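Long-range contacts in Exo-beta-1,4-mannosidase (Rhizomucor miehei, PDB 4LYP), which probably hydrolyses terminal non-reducing beta-D-mannose residues in beta-mannosides, as a family 5 glycoside hydrolase that also has transglycosylation activity: residues 144-149 with 230-235; 59-64 with 95-100; 151-156 with 179-184; 103-108 with 159-164. One frame throughout, in Å; residues are numbered along the deposited sequence. Where two conformers were deposited one is given.

Contacts 1 and 2 both lie in the parallel barrel sheet and have centres about 9 Å apart; strands 95-99 and 144-148 are neighbours in it, so together the two contacts cover the strand order 53-61, 95-99, 144-148, 230-234. Contacts 3 and 4, in the loops and helices that follow the strands' C-terminal ends, have centres about 21 or 22 Å from those of contacts 1 and 2 and about 12 Å from each other. Along the chain contact 2 closes first; contact 3 is nested within the loop that contact 1 closes, while contact 4 alternates with both 1 and 3. These strands form part of the TIM-barrel wall, and contact 3 carries Trp153 of a guanidine-binding pocket above it.

Contact 1 (144-149 with 230-235); sequences TAVMTL and IMSWQI
The Trp233 ring is met obliquely at CE3 by Met147 CB (3.6 Å) and Leu149 CD2 (3.8 Å), while Ile230 CG2 covers one face, 4.1 Å above the plane and displaced toward the rim. Met147 folds at chi2 and chi3 (-75° and -82°), carrying its CE back to Trp233 CZ3. Helix 125-140 covers Ala145 and Met147 on this side of the sheet, helix 244-257 Trp233 and Leu149. The backbones are neighbouring parallel strands of the TIM barrel, interrupted by a beta bulge: Ala145 O accepts from both Met231 N and Ser232 N, and beyond it Met147 and Leu149 continue the regular pairing. On the face carrying Val146, Thr148, Ser232 and Gln234, Thr148 OG1 donates to Gln234 OE1 at 2.9 Å, arriving from above the amide plane. Arg97 NE also donates to this oxygen, while Gln234 NE2 bonds to Glu336 and Ser264, so partners at both ends fix the amide's rotation. Ser232 OG touches both Val146 methyls at 3.5 Å, from one side, and bonds to Tyr287.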
loop_
_atom_site.group_PDB
_atom_site.type_symbol
_atom_site.label_atom_id
_atom_site.label_comp_id
_atom_site.label_asym_id
_atom_site.label_seq_id
_atom_site.Cartn_x
_atom_site.Cartn_y
_atom_site.Cartn_z
ATOM N N THR A 144 -2.172 11.196 7.429
ATOM C CA THR A 144 -1.258 11.475 6.302
ATOM C C THR A 144 -1.323 10.302 5.318
ATOM O O THR A 144 -1.745 9.184 5.671
ATOM C CB THR A 144 0.193 11.660 6.767
ATOM O OG1 THR A 144 0.635 10.483 7.492
ATOM C CG2 THR A 144 0.329 12.917 7.605
ATOM N N ALA A 145 -0.930 10.585 4.080
ATOM C CA ALA A 145 -1.037 9.653 2.983
ATOM C C ALA A 145 0.350 9.242 2.475
ATOM O O ALA A 145 1.226 10.077 2.229
ATOM C CB ALA A 145 -1.791 10.268 1.819
ATOM N N VAL A 146 0.492 7.954 2.215
ATOM C CA VAL A 146 1.596 7.430 1.398
ATOM C C VAL A 146 1.008 7.235 -0.011
ATOM O O VAL A 146 0.046 6.448 -0.174
ATOM C CB VAL A 146 2.175 6.103 1.958
ATOM C CG1 VAL A 146 3.167 5.504 1.013
ATOM C CG2 VAL A 146 2.780 6.369 3.340
ATOM N N MET A 147 1.520 8.009 -0.971
ATOM C CA MET A 147 0.910 8.093 -2.316
ATOM C C MET A 147 1.650 7.143 -3.270
ATOM O O MET A 147 2.720 7.495 -3.767
ATOM C CB MET A 147 1.016 9.488 -2.831
ATOM C CG MET A 147 0.182 10.533 -2.038
ATOM S SD MET A 147 -1.572 10.424 -2.383
ATOM C CE MET A 147 -1.602 11.384 -3.905
ATOM N N THR A 148 1.111 5.957 -3.477
ATOM C CA THR A 148 1.753 4.946 -4.343
ATOM C C THR A 148 1.514 5.342 -5.804
ATOM O O THR A 148 0.359 5.465 -6.239
ATOM C CB THR A 148 1.256 3.564 -4.044
ATOM O OG1 THR A 148 1.399 3.318 -2.611
ATOM C CG2 THR A 148 2.009 2.493 -4.794
ATOM N N LEU A 149 2.598 5.607 -6.548
ATOM C CA LEU A 149 2.475 6.193 -7.898
ATOM C C LEU A 149 2.384 5.177 -9.013
ATOM O O LEU A 149 2.162 5.571 -10.187
ATOM C CB LEU A 149 3.642 7.144 -8.118
ATOM C CG LEU A 149 3.594 8.419 -7.298
ATOM C CD1 LEU A 149 5.002 9.018 -7.196
ATOM C CD2 LEU A 149 2.631 9.386 -7.969
ATOM N N ILE A 230 0.074 14.779 2.522
ATOM C CA ILE A 230 0.864 13.734 1.893
ATOM C C ILE A 230 2.139 13.565 2.721
ATOM O O ILE A 230 2.941 14.513 2.811
ATOM C CB ILE A 230 1.110 14.102 0.416
ATOM C CG1 ILE A 230 -0.219 13.989 -0.338
ATOM C CG2 ILE A 230 2.197 13.186 -0.177
ATOM C CD1 ILE A 230 -0.176 14.589 -1.728
ATOM N N MET A 231 2.341 12.370 3.266
ATOM C CA MET A 231 3.572 12.001 3.951
ATOM C C MET A 231 4.675 11.708 2.959
ATOM O O MET A 231 5.849 12.100 3.159
ATOM C CB MET A 231 3.298 10.773 4.851
ATOM C CG MET A 231 4.607 10.138 5.315
ATOM S SD MET A 231 4.273 8.848 6.531
ATOM C CE MET A 231 5.799 7.894 6.464
ATOM N N SER A 232 4.376 10.893 1.970
ATOM C CA SER A 232 5.424 10.458 1.048
ATOM C C SER A 232 4.874 10.167 -0.337
ATOM O O SER A 232 3.677 9.816 -0.488
ATOM C CB SER A 232 6.189 9.235 1.599
ATOM O OG SER A 232 5.293 8.160 1.643
ATOM N N TRP A 233 5.747 10.281 -1.320
ATOM C CA TRP A 233 5.518 9.750 -2.682
ATOM C C TRP A 233 6.237 8.432 -2.748
ATOM O O TRP A 233 7.414 8.336 -2.406
ATOM C CB TRP A 233 6.132 10.666 -3.720
ATOM C CG TRP A 233 5.471 12.011 -3.707
ATOM C CD1 TRP A 233 5.959 13.210 -3.177
ATOM C CD2 TRP A 233 4.149 12.326 -4.195
ATOM N NE1 TRP A 233 5.009 14.199 -3.287
ATOM C CE2 TRP A 233 3.901 13.707 -3.905
ATOM C CE3 TRP A 233 3.165 11.575 -4.861
ATOM C CZ2 TRP A 233 2.713 14.317 -4.237
ATOM C CZ3 TRP A 233 1.975 12.182 -5.181
ATOM C CH2 TRP A 233 1.759 13.552 -4.888
ATOM N N GLN A 234 5.535 7.389 -3.186
ATOM C CA GLN A 234 6.122 6.035 -3.254
ATOM C C GLN A 234 6.240 5.618 -4.700
ATOM O O GLN A 234 5.242 5.685 -5.445
ATOM C CB GLN A 234 5.287 5.076 -2.428
ATOM C CG GLN A 234 5.805 3.645 -2.503
ATOM C CD GLN A 234 5.107 2.865 -1.428
ATOM O OE1 GLN A 234 3.988 2.340 -1.660
ATOM N NE2 GLN A 234 5.703 2.792 -0.224
ATOM N N ILE A 235 7.463 5.241 -5.103
ATOM C CA ILE A 235 7.721 4.955 -6.534
ATOM C C ILE A 235 6.613 4.041 -7.107
ATOM O O ILE A 235 5.950 4.349 -8.111
ATOM C CB ILE A 235 9.093 4.340 -6.705
ATOM C CG1 ILE A 235 10.232 5.313 -6.355
ATOM C CG2 ILE A 235 9.249 3.887 -8.189
ATOM C CD1 ILE A 235 11.615 4.664 -6.307
#

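Contact 2 (59-64 with 95-100); sequences GANYWQ and NLRVMA
Asn61 OD1 takes a hydrogen bond from Arg97 NH1 at 3.0 Å, nearly straight (161°), lying at the guanidinium edge and in its plane. Arg97 runs out extended, CG opposite the backbone N (chi1 179°), which lays it alongside Asn61, the guanidinium and amide planes almost perpendicular at 89°. Water 1 donates to the same OD1 and to Arg97 O, which also receives Tyr62 N at 2.9 Å. Ala60 N to Asn95 O and Arg97 N to Ala60 O continue the parallel pairing of two adjacent TIM-barrel strands, 53-61 and 95-99. On the other face Leu96 spreads its methyls, CD2 meeting Ala60 CB at 3.9 Å and CD1 reaching Tyr62 CD2 at 4.1 Å, beneath helix 78-90. Past the paired strands, water 2 donates to Trp63 O and Met99 O. Farther out, Glu337 forms a salt bridge with Arg97 NH1 and Asn237 bonds NH2, fixing the orientation of the guanidinium. Asn61 ND2 is gripped by the backbone oxygens of Glu336 and Phe389.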
loop_
_atom_site.group_PDB
_atom_site.type_symbol
_atom_site.label_atom_id
_atom_site.label_comp_id
_atom_site.label_asym_id
_atom_site.label_seq_id
_atom_site.Cartn_x
_atom_site.Cartn_y
_atom_site.Cartn_z
ATOM N N GLY A 59 -1.001 2.779 10.930
ATOM C CA GLY A 59 -1.416 2.834 9.556
ATOM C C GLY A 59 -2.371 1.751 9.124
ATOM O O GLY A 59 -2.540 0.681 9.733
ATOM N N ALA A 60 -2.969 2.053 7.961
ATOM C CA ALA A 60 -3.771 1.038 7.213
ATOM C C ALA A 60 -3.486 1.177 5.723
ATOM O O ALA A 60 -3.064 2.272 5.272
ATOM C CB ALA A 60 -5.276 1.240 7.425
ATOM N N ASN A 61 -3.791 0.156 4.949
ATOM C CA ASN A 61 -3.867 0.281 3.485
ATOM C C ASN A 61 -5.330 0.515 3.091
ATOM O O ASN A 61 -6.256 -0.138 3.586
ATOM C CB ASN A 61 -3.388 -0.997 2.810
ATOM C CG ASN A 61 -1.873 -1.071 2.810
ATOM O OD1 ASN A 61 -1.221 -0.530 1.892
ATOM N ND2 ASN A 61 -1.286 -1.707 3.821
ATOM N N TYR A 62 -5.506 1.467 2.173
ATOM C CA TYR A 62 -6.835 1.863 1.661
ATOM C C TYR A 62 -6.659 2.279 0.208
ATOM O O TYR A 62 -6.976 3.410 -0.202
ATOM C CB TYR A 62 -7.382 2.993 2.538
ATOM C CG TYR A 62 -8.872 3.300 2.347
ATOM C CD1 TYR A 62 -9.831 2.308 2.643
ATOM C CD2 TYR A 62 -9.309 4.566 1.972
ATOM C CE1 TYR A 62 -11.203 2.552 2.503
ATOM C CE2 TYR A 62 -10.660 4.823 1.888
ATOM C CZ TYR A 62 -11.580 3.830 2.129
ATOM O OH TYR A 62 -12.925 4.150 1.978
ATOM N N TRP A 63 -6.158 1.354 -0.598
ATOM C CA TRP A 63 -5.863 1.575 -2.010
ATOM C C TRP A 63 -7.117 1.829 -2.829
ATOM O O TRP A 63 -7.033 2.387 -3.937
ATOM C CB TRP A 63 -5.082 0.389 -2.575
ATOM C CG TRP A 63 -5.869 -0.892 -2.428
ATOM C CD1 TRP A 63 -5.889 -1.769 -1.333
ATOM C CD2 TRP A 63 -6.903 -1.361 -3.312
ATOM N NE1 TRP A 63 -6.878 -2.697 -1.493
ATOM C CE2 TRP A 63 -7.520 -2.488 -2.678
ATOM C CE3 TRP A 63 -7.350 -0.931 -4.575
ATOM C CZ2 TRP A 63 -8.587 -3.151 -3.259
ATOM C CZ3 TRP A 63 -8.376 -1.639 -5.182
ATOM C CH2 TRP A 63 -9.022 -2.695 -4.522
ATOM N N GLN A 64 -8.312 1.450 -2.326
ATOM C CA GLN A 64 -9.571 1.674 -3.024
ATOM C C GLN A 64 -10.146 3.021 -2.767
ATOM O O GLN A 64 -11.203 3.368 -3.277
ATOM C CB GLN A 64 -10.583 0.554 -2.655
ATOM C CG GLN A 64 -11.149 0.615 -1.219
ATOM C CD GLN A 64 -10.321 -0.021 -0.134
ATOM O OE1 GLN A 64 -9.062 -0.028 -0.163
ATOM N NE2 GLN A 64 -10.994 -0.572 0.861
ATOM N N ASN A 95 -2.557 7.171 9.311
ATOM C CA ASN A 95 -1.804 7.096 8.083
ATOM C C ASN A 95 -2.442 6.071 7.168
ATOM O O ASN A 95 -2.721 4.942 7.591
ATOM C CB ASN A 95 -0.325 6.661 8.388
ATOM C CG ASN A 95 0.555 6.602 7.155
ATOM O OD1 ASN A 95 0.797 5.508 6.614
ATOM N ND2 ASN A 95 1.025 7.747 6.693
ATOM N N LEU A 96 -2.769 6.518 5.924
ATOM C CA LEU A 96 -3.295 5.580 4.914
ATOM C C LEU A 96 -2.303 5.505 3.753
ATOM O O LEU A 96 -1.860 6.516 3.214
ATOM C CB LEU A 96 -4.647 6.020 4.336
ATOM C CG LEU A 96 -5.747 6.216 5.401
ATOM C CD1 LEU A 96 -7.028 6.627 4.688
ATOM C CD2 LEU A 96 -6.001 4.930 6.226
ATOM N N ARG A 97 -1.964 4.263 3.399
ATOM C CA ARG A 97 -1.245 3.983 2.138
ATOM C C ARG A 97 -2.307 3.830 1.068
ATOM O O ARG A 97 -3.189 2.978 1.192
ATOM C CB ARG A 97 -0.345 2.767 2.318
ATOM C CG ARG A 97 0.406 2.424 1.048
ATOM C CD ARG A 97 1.555 1.490 1.368
ATOM N NE ARG A 97 2.222 0.998 0.141
ATOM C CZ ARG A 97 2.048 -0.185 -0.432
ATOM N NH1 ARG A 97 1.082 -1.002 -0.034
ATOM N NH2 ARG A 97 2.802 -0.506 -1.482
ATOM N N VAL A 98 -2.246 4.680 0.059
ATOM C CA VAL A 98 -3.290 4.807 -0.930
ATOM C C VAL A 98 -2.667 4.642 -2.329
ATOM O O VAL A 98 -1.484 4.802 -2.514
ATOM C CB VAL A 98 -4.098 6.114 -0.788
ATOM C CG1 VAL A 98 -4.665 6.202 0.620
ATOM C CG2 VAL A 98 -3.273 7.312 -1.156
ATOM N N MET A 99 -3.533 4.370 -3.275
ATOM C CA MET A 99 -3.084 4.219 -4.652
ATOM C C MET A 99 -3.442 5.473 -5.458
ATOM O O MET A 99 -4.541 5.852 -5.589
ATOM C CB MET A 99 -3.711 2.954 -5.252
ATOM C CG MET A 99 -3.218 2.579 -6.657
ATOM S SD MET A 99 -1.395 2.515 -6.949
ATOM C CE MET A 99 -1.620 0.937 -7.702
ATOM N N ALA A 100 -2.401 6.100 -5.991
ATOM C CA ALA A 100 -2.488 7.338 -6.752
ATOM C C ALA A 100 -2.143 7.070 -8.233
ATOM O O ALA A 100 -1.492 7.905 -8.902
ATOM C CB ALA A 100 -1.630 8.405 -6.179
HETATM O O HOH W 1 -2.578 0.668 -0.285
HETATM O O HOH W 2 -6.521 5.136 -3.635
#

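Contact 3 (151-156 with 179-184); sequences NFWQWS and VTYDEF
Trp153 meets Phe184 because their first torsions send the rings toward each other: in Phe184 CG stands opposite the backbone N (chi1 174°), in Trp153 opposite the carbonyl carbon. Trp153 CE3 then lies 3.7 Å from Phe184 CE2, and the two rings meet rim to rim with planes only 25° apart. Tyr181 comes differently, turning its edge toward the Trp153 face in an offset edge-to-face pair with planes at 78°; its CD1 is 3.5 Å from Trp153 CZ3. On the Trp153 indole, Phe152 CD2 sits 3.5 Å above the plane, over the centre, and Phe152 CE2 also touches Phe184 CE2 at 4.2 Å. Gln154 folds back at chi2, letting NE2 donate to Tyr181 OH at 3.0 Å. Its OE1 lies over one face of Phe184, whose edge receives Phe152 O. Trp153 NE1 is bonded to Glu238, and guanidine touches the tryptophan. This aromatic cluster therefore joins the loop after strand 144-148 to the start of helix 181-193 and backs a wall of the guanidine-binding pocket, which also includes Glu238, Trp293, Asn296 and Glu416.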
loop_
_atom_site.group_PDB
_atom_site.type_symbol
_atom_site.label_atom_id
_atom_site.label_comp_id
_atom_site.label_asym_id
_atom_site.label_seq_id
_atom_site.Cartn_x
_atom_site.Cartn_y
_atom_site.Cartn_z
ATOM N N ASN A 151 2.584 0.476 -9.880
ATOM C CA ASN A 151 2.351 -0.879 -9.341
ATOM C C ASN A 151 3.059 -1.857 -10.213
ATOM O O ASN A 151 2.862 -1.826 -11.441
ATOM C CB ASN A 151 0.849 -1.165 -9.323
ATOM C CG ASN A 151 0.443 -2.410 -8.561
ATOM O OD1 ASN A 151 1.261 -3.120 -7.949
ATOM N ND2 ASN A 151 -0.853 -2.627 -8.542
ATOM N N PHE A 152 3.892 -2.718 -9.678
ATOM C CA PHE A 152 4.435 -3.796 -10.496
ATOM C C PHE A 152 3.277 -4.660 -10.997
ATOM O O PHE A 152 3.360 -5.177 -12.140
ATOM C CB PHE A 152 5.449 -4.603 -9.701
ATOM C CG PHE A 152 6.132 -5.612 -10.574
ATOM C CD1 PHE A 152 7.232 -5.226 -11.355
ATOM C CD2 PHE A 152 5.632 -6.928 -10.713
ATOM C CE1 PHE A 152 7.835 -6.111 -12.217
ATOM C CE2 PHE A 152 6.257 -7.833 -11.596
ATOM C CZ PHE A 152 7.366 -7.396 -12.345
ATOM N N TRP A 153 2.314 -4.940 -10.125
ATOM C CA TRP A 153 1.308 -5.942 -10.383
ATOM C C TRP A 153 0.158 -5.424 -11.208
ATOM O O TRP A 153 -0.003 -4.219 -11.521
ATOM C CB TRP A 153 0.838 -6.575 -9.059
ATOM C CG TRP A 153 1.982 -7.164 -8.321
ATOM C CD1 TRP A 153 2.534 -6.693 -7.151
ATOM C CD2 TRP A 153 2.792 -8.296 -8.694
ATOM N NE1 TRP A 153 3.650 -7.447 -6.796
ATOM C CE2 TRP A 153 3.813 -8.441 -7.728
ATOM C CE3 TRP A 153 2.758 -9.192 -9.803
ATOM C CZ2 TRP A 153 4.789 -9.431 -7.816
ATOM C CZ3 TRP A 153 3.760 -10.149 -9.892
ATOM C CH2 TRP A 153 4.767 -10.285 -8.911
ATOM N N GLN A 154 -0.737 -6.369 -11.555
ATOM C CA GLN A 154 -1.734 -6.147 -12.622
ATOM C C GLN A 154 -3.021 -5.538 -12.162
ATOM O O GLN A 154 -3.864 -5.164 -12.995
ATOM C CB GLN A 154 -2.022 -7.483 -13.336
ATOM C CG GLN A 154 -2.797 -8.556 -12.536
ATOM C CD GLN A 154 -1.938 -9.427 -11.616
ATOM O OE1 GLN A 154 -0.891 -9.025 -11.081
ATOM N NE2 GLN A 154 -2.414 -10.672 -11.408
ATOM N N TRP A 155 -3.237 -5.380 -10.849
ATOM C CA TRP A 155 -4.569 -4.988 -10.319
ATOM C C TRP A 155 -4.884 -3.555 -10.454
ATOM O O TRP A 155 -6.021 -3.132 -10.241
ATOM C CB TRP A 155 -4.735 -5.524 -8.924
ATOM C CG TRP A 155 -3.688 -5.143 -7.908
ATOM C CD1 TRP A 155 -2.605 -5.916 -7.485
ATOM C CD2 TRP A 155 -3.688 -3.908 -7.090
ATOM N NE1 TRP A 155 -1.940 -5.251 -6.491
ATOM C CE2 TRP A 155 -2.571 -4.046 -6.196
ATOM C CE3 TRP A 155 -4.458 -2.761 -7.030
ATOM C CZ2 TRP A 155 -2.245 -3.076 -5.255
ATOM C CZ3 TRP A 155 -4.150 -1.822 -6.087
ATOM C CH2 TRP A 155 -3.038 -1.965 -5.192
ATOM N N SER A 156 -3.897 -2.741 -10.890
ATOM C CA SER A 156 -4.133 -1.362 -11.267
ATOM C C SER A 156 -3.615 -1.128 -12.699
ATOM O O SER A 156 -3.286 0.011 -13.072
ATOM C CB SER A 156 -3.491 -0.396 -10.268
ATOM O OG SER A 156 -2.092 -0.637 -10.219
ATOM N N VAL A 179 -0.387 -19.808 -16.940
ATOM C CA VAL A 179 0.629 -18.744 -16.860
ATOM C C VAL A 179 1.155 -18.506 -15.455
ATOM O O VAL A 179 0.367 -18.165 -14.577
ATOM C CB VAL A 179 0.109 -17.428 -17.438
ATOM C CG1 VAL A 179 1.201 -16.359 -17.355
ATOM C CG2 VAL A 179 -0.337 -17.667 -18.891
ATOM N N THR A 180 2.479 -18.671 -15.276
ATOM C CA THR A 180 3.204 -18.506 -14.005
ATOM C C THR A 180 3.336 -17.032 -13.631
ATOM O O THR A 180 3.406 -16.141 -14.559
ATOM C CB THR A 180 4.672 -19.073 -14.065
ATOM O OG1 THR A 180 5.403 -18.576 -15.212
ATOM N N TYR A 181 3.368 -16.788 -12.310
ATOM C CA TYR A 181 3.818 -15.507 -11.709
ATOM C C TYR A 181 5.265 -15.174 -12.291
ATOM O O TYR A 181 5.518 -13.992 -12.631
ATOM C CB TYR A 181 3.438 -15.292 -10.101
ATOM C CG TYR A 181 2.042 -14.503 -9.776
ATOM C CD1 TYR A 181 1.925 -13.130 -9.941
ATOM C CD2 TYR A 181 0.875 -15.161 -9.282
ATOM C CE1 TYR A 181 0.701 -12.458 -9.674
ATOM C CE2 TYR A 181 -0.312 -14.535 -8.969
ATOM C CZ TYR A 181 -0.408 -13.174 -9.226
ATOM O OH TYR A 181 -1.512 -12.330 -9.112
ATOM N N ASP A 182 6.102 -16.136 -12.657
ATOM C CA ASP A 182 7.435 -15.899 -13.268
ATOM C C ASP A 182 7.353 -15.310 -14.719
ATOM O O ASP A 182 8.075 -14.353 -15.085
ATOM C CB ASP A 182 8.341 -17.211 -13.196
ATOM N N GLU A 183 6.452 -15.891 -15.518
ATOM C CA GLU A 183 6.159 -15.484 -16.910
ATOM C C GLU A 183 5.632 -14.006 -16.895
ATOM O O GLU A 183 6.132 -13.109 -17.614
ATOM C CB GLU A 183 5.146 -16.349 -17.670
ATOM C CG GLU A 183 4.983 -15.809 -19.101
ATOM C CD GLU A 183 4.110 -16.651 -20.017
ATOM O OE1 GLU A 183 3.791 -17.828 -19.686
ATOM O OE2 GLU A 183 3.727 -16.134 -21.106
ATOM N N PHE A 184 4.640 -13.719 -16.029
ATOM C CA PHE A 184 4.139 -12.360 -15.908
ATOM C C PHE A 184 5.274 -11.429 -15.460
ATOM O O PHE A 184 5.404 -10.299 -15.980
ATOM C CB PHE A 184 2.969 -12.296 -14.921
ATOM C CG PHE A 184 2.522 -10.889 -14.666
ATOM C CD1 PHE A 184 1.667 -10.283 -15.585
ATOM C CD2 PHE A 184 3.018 -10.167 -13.630
ATOM C CE1 PHE A 184 1.319 -8.938 -15.429
ATOM C CE2 PHE A 184 2.666 -8.810 -13.444
ATOM C CZ PHE A 184 1.867 -8.220 -14.358
#

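Contact 4 (103-108 with 159-164); sequences EGPDDQ and FGQYVA
Van der Waals contact comes first: Glu103 CB meets Gln161 CG at 3.8 Å, and the Glu103 carboxyl carbon CD approaches Tyr162 CE1 at 3.6 Å. The acid and the phenol cross at about a right angle, with carboxylate and ring planes 44° apart. The Gln161 amide lies beside the cis peptide of Gly104 and Pro105, and Pro105 CD is 3.6 Å from Gln161 NE2. Gln161 bends at chi2 (60°), which lays its amide against this peptide rather than straight out from helix 158-167. Although Gly104 O is 2.9 Å from Gln161 CD, the amide makes no hydrogen bond to it. Within 103-108 and 159-164 the only polar link runs through water. Gln161 OE1 accepts from Arg111 NH1, and NE2 reaches Gln170 OE1, so both ends of the amide are held from outside the pair. Glu103 OE1 accepts directly from Gly158 N at the start of the same helix, and its OE2 takes a bond from water 3 at 2.8 Å. That water accepts from Tyr162 OH, also at 2.8 Å, bridging acid and phenol. Behind Tyr162, Phe191 and Trp165 make edge-to-face pairs with its ring. The loop after strand 95-99 is thus joined to helix 158-167 by shape, a direct bond and a water bridge, and the carboxylate near that helix's N-terminal end would probably be stabilised in its charged form.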
loop_
_atom_site.group_PDB
_atom_site.type_symbol
_atom_site.label_atom_id
_atom_site.label_comp_id
_atom_site.label_asym_id
_atom_site.label_seq_id
_atom_site.Cartn_x
_atom_site.Cartn_y
_atom_site.Cartn_z
ATOM N N GLU A 103 -4.153 2.282 -14.444
ATOM C CA GLU A 103 -4.040 2.371 -15.877
ATOM C C GLU A 103 -5.124 1.558 -16.548
ATOM O O GLU A 103 -5.446 0.427 -16.133
ATOM C CB GLU A 103 -2.641 1.938 -16.342
ATOM C CG GLU A 103 -1.545 2.909 -15.909
ATOM C CD GLU A 103 -1.096 2.713 -14.447
ATOM O OE1 GLU A 103 -0.909 1.619 -13.961
ATOM O OE2 GLU A 103 -0.833 3.800 -13.829
ATOM N N GLY A 104 -5.669 2.101 -17.655
ATOM C CA GLY A 104 -6.557 1.346 -18.546
ATOM C C GLY A 104 -5.745 0.547 -19.567
ATOM O O GLY A 104 -4.529 0.342 -19.376
ATOM N N PRO A 105 -6.345 0.081 -20.649
ATOM C CA PRO A 105 -7.775 0.325 -21.014
ATOM C C PRO A 105 -8.769 -0.370 -20.069
ATOM O O PRO A 105 -8.409 -1.326 -19.344
ATOM C CB PRO A 105 -7.854 -0.234 -22.435
ATOM C CG PRO A 105 -6.806 -1.217 -22.536
ATOM C CD PRO A 105 -5.643 -0.756 -21.682
ATOM N N ASP A 106 -10.018 0.072 -20.123
ATOM C CA ASP A 106 -11.026 -0.331 -19.155
ATOM C C ASP A 106 -11.781 -1.594 -19.546
ATOM O O ASP A 106 -12.802 -1.927 -18.940
ATOM C CB ASP A 106 -12.036 0.828 -18.952
ATOM C CG ASP A 106 -11.375 2.044 -18.214
ATOM O OD1 ASP A 106 -10.686 1.738 -17.201
ATOM O OD2 ASP A 106 -11.565 3.169 -18.618
ATOM N N ASP A 107 -11.260 -2.361 -20.527
ATOM C CA ASP A 107 -11.806 -3.650 -20.907
ATOM C C ASP A 107 -10.925 -4.785 -20.398
ATOM O O ASP A 107 -11.020 -5.929 -20.934
ATOM C CB ASP A 107 -11.973 -3.724 -22.451
ATOM C CG ASP A 107 -10.670 -3.702 -23.170
ATOM O OD1 ASP A 107 -9.597 -3.371 -22.616
ATOM O OD2 ASP A 107 -10.664 -3.953 -24.422
ATOM N N GLN A 108 -10.051 -4.545 -19.430
ATOM C CA GLN A 108 -9.111 -5.575 -18.971
ATOM C C GLN A 108 -9.628 -6.233 -17.686
ATOM O O GLN A 108 -10.141 -5.588 -16.790
ATOM C CB GLN A 108 -7.745 -4.996 -18.704
ATOM C CG GLN A 108 -7.101 -4.417 -20.015
ATOM C CD GLN A 108 -6.861 -5.531 -21.014
ATOM O OE1 GLN A 108 -6.119 -6.482 -20.720
ATOM N NE2 GLN A 108 -7.485 -5.422 -22.180
ATOM N N PHE A 159 2.952 -1.828 -14.232
ATOM C CA PHE A 159 4.112 -1.811 -15.137
ATOM C C PHE A 159 3.853 -2.680 -16.350
ATOM O O PHE A 159 4.300 -2.337 -17.454
ATOM C CB PHE A 159 5.350 -2.283 -14.422
ATOM C CG PHE A 159 5.933 -1.299 -13.436
ATOM C CD1 PHE A 159 5.330 -0.118 -13.120
ATOM C CD2 PHE A 159 7.093 -1.620 -12.766
ATOM C CE1 PHE A 159 5.877 0.786 -12.227
ATOM C CE2 PHE A 159 7.685 -0.737 -11.878
ATOM C CZ PHE A 159 7.075 0.465 -11.566
ATOM N N GLY A 160 3.105 -3.795 -16.238
ATOM C CA GLY A 160 2.783 -4.603 -17.399
ATOM C C GLY A 160 1.926 -3.868 -18.390
ATOM O O GLY A 160 2.077 -4.066 -19.596
ATOM N N GLN A 161 1.045 -2.994 -17.921
ATOM C CA GLN A 161 0.250 -2.174 -18.820
ATOM C C GLN A 161 1.146 -1.156 -19.534
ATOM O O GLN A 161 0.963 -0.929 -20.722
ATOM C CB GLN A 161 -0.915 -1.510 -18.085
ATOM C CG GLN A 161 -1.741 -0.648 -19.015
ATOM C CD GLN A 161 -2.337 -1.462 -20.149
ATOM O OE1 GLN A 161 -3.026 -2.456 -19.909
ATOM N NE2 GLN A 161 -2.102 -1.063 -21.415
ATOM N N TYR A 162 2.061 -0.506 -18.809
ATOM C CA TYR A 162 2.983 0.410 -19.520
ATOM C C TYR A 162 3.743 -0.345 -20.599
ATOM O O TYR A 162 3.932 0.178 -21.725
ATOM C CB TYR A 162 3.941 1.109 -18.568
ATOM C CG TYR A 162 3.374 2.222 -17.737
ATOM C CD1 TYR A 162 2.778 2.000 -16.502
ATOM C CD2 TYR A 162 3.397 3.540 -18.176
ATOM C CE1 TYR A 162 2.302 3.019 -15.719
ATOM C CE2 TYR A 162 2.942 4.577 -17.393
ATOM C CZ TYR A 162 2.419 4.334 -16.140
ATOM O OH TYR A 162 2.078 5.391 -15.376
ATOM N N VAL A 163 4.230 -1.560 -20.305
ATOM C CA VAL A 163 4.905 -2.367 -21.298
ATOM C C VAL A 163 3.997 -2.642 -22.474
ATOM O O VAL A 163 4.414 -2.524 -23.638
ATOM C CB VAL A 163 5.487 -3.657 -20.672
ATOM C CG1 VAL A 163 6.000 -4.613 -21.762
ATOM C CG2 VAL A 163 6.591 -3.321 -19.660
ATOM N N ALA A 164 2.726 -3.005 -22.224
ATOM C CA ALA A 164 1.782 -3.227 -23.321
ATOM C C ALA A 164 1.614 -1.972 -24.153
ATOM O O ALA A 164 1.481 -2.052 -25.409
ATOM C CB ALA A 164 0.440 -3.659 -22.730
HETATM O O HOH W 3 1.652 4.396 -12.765
#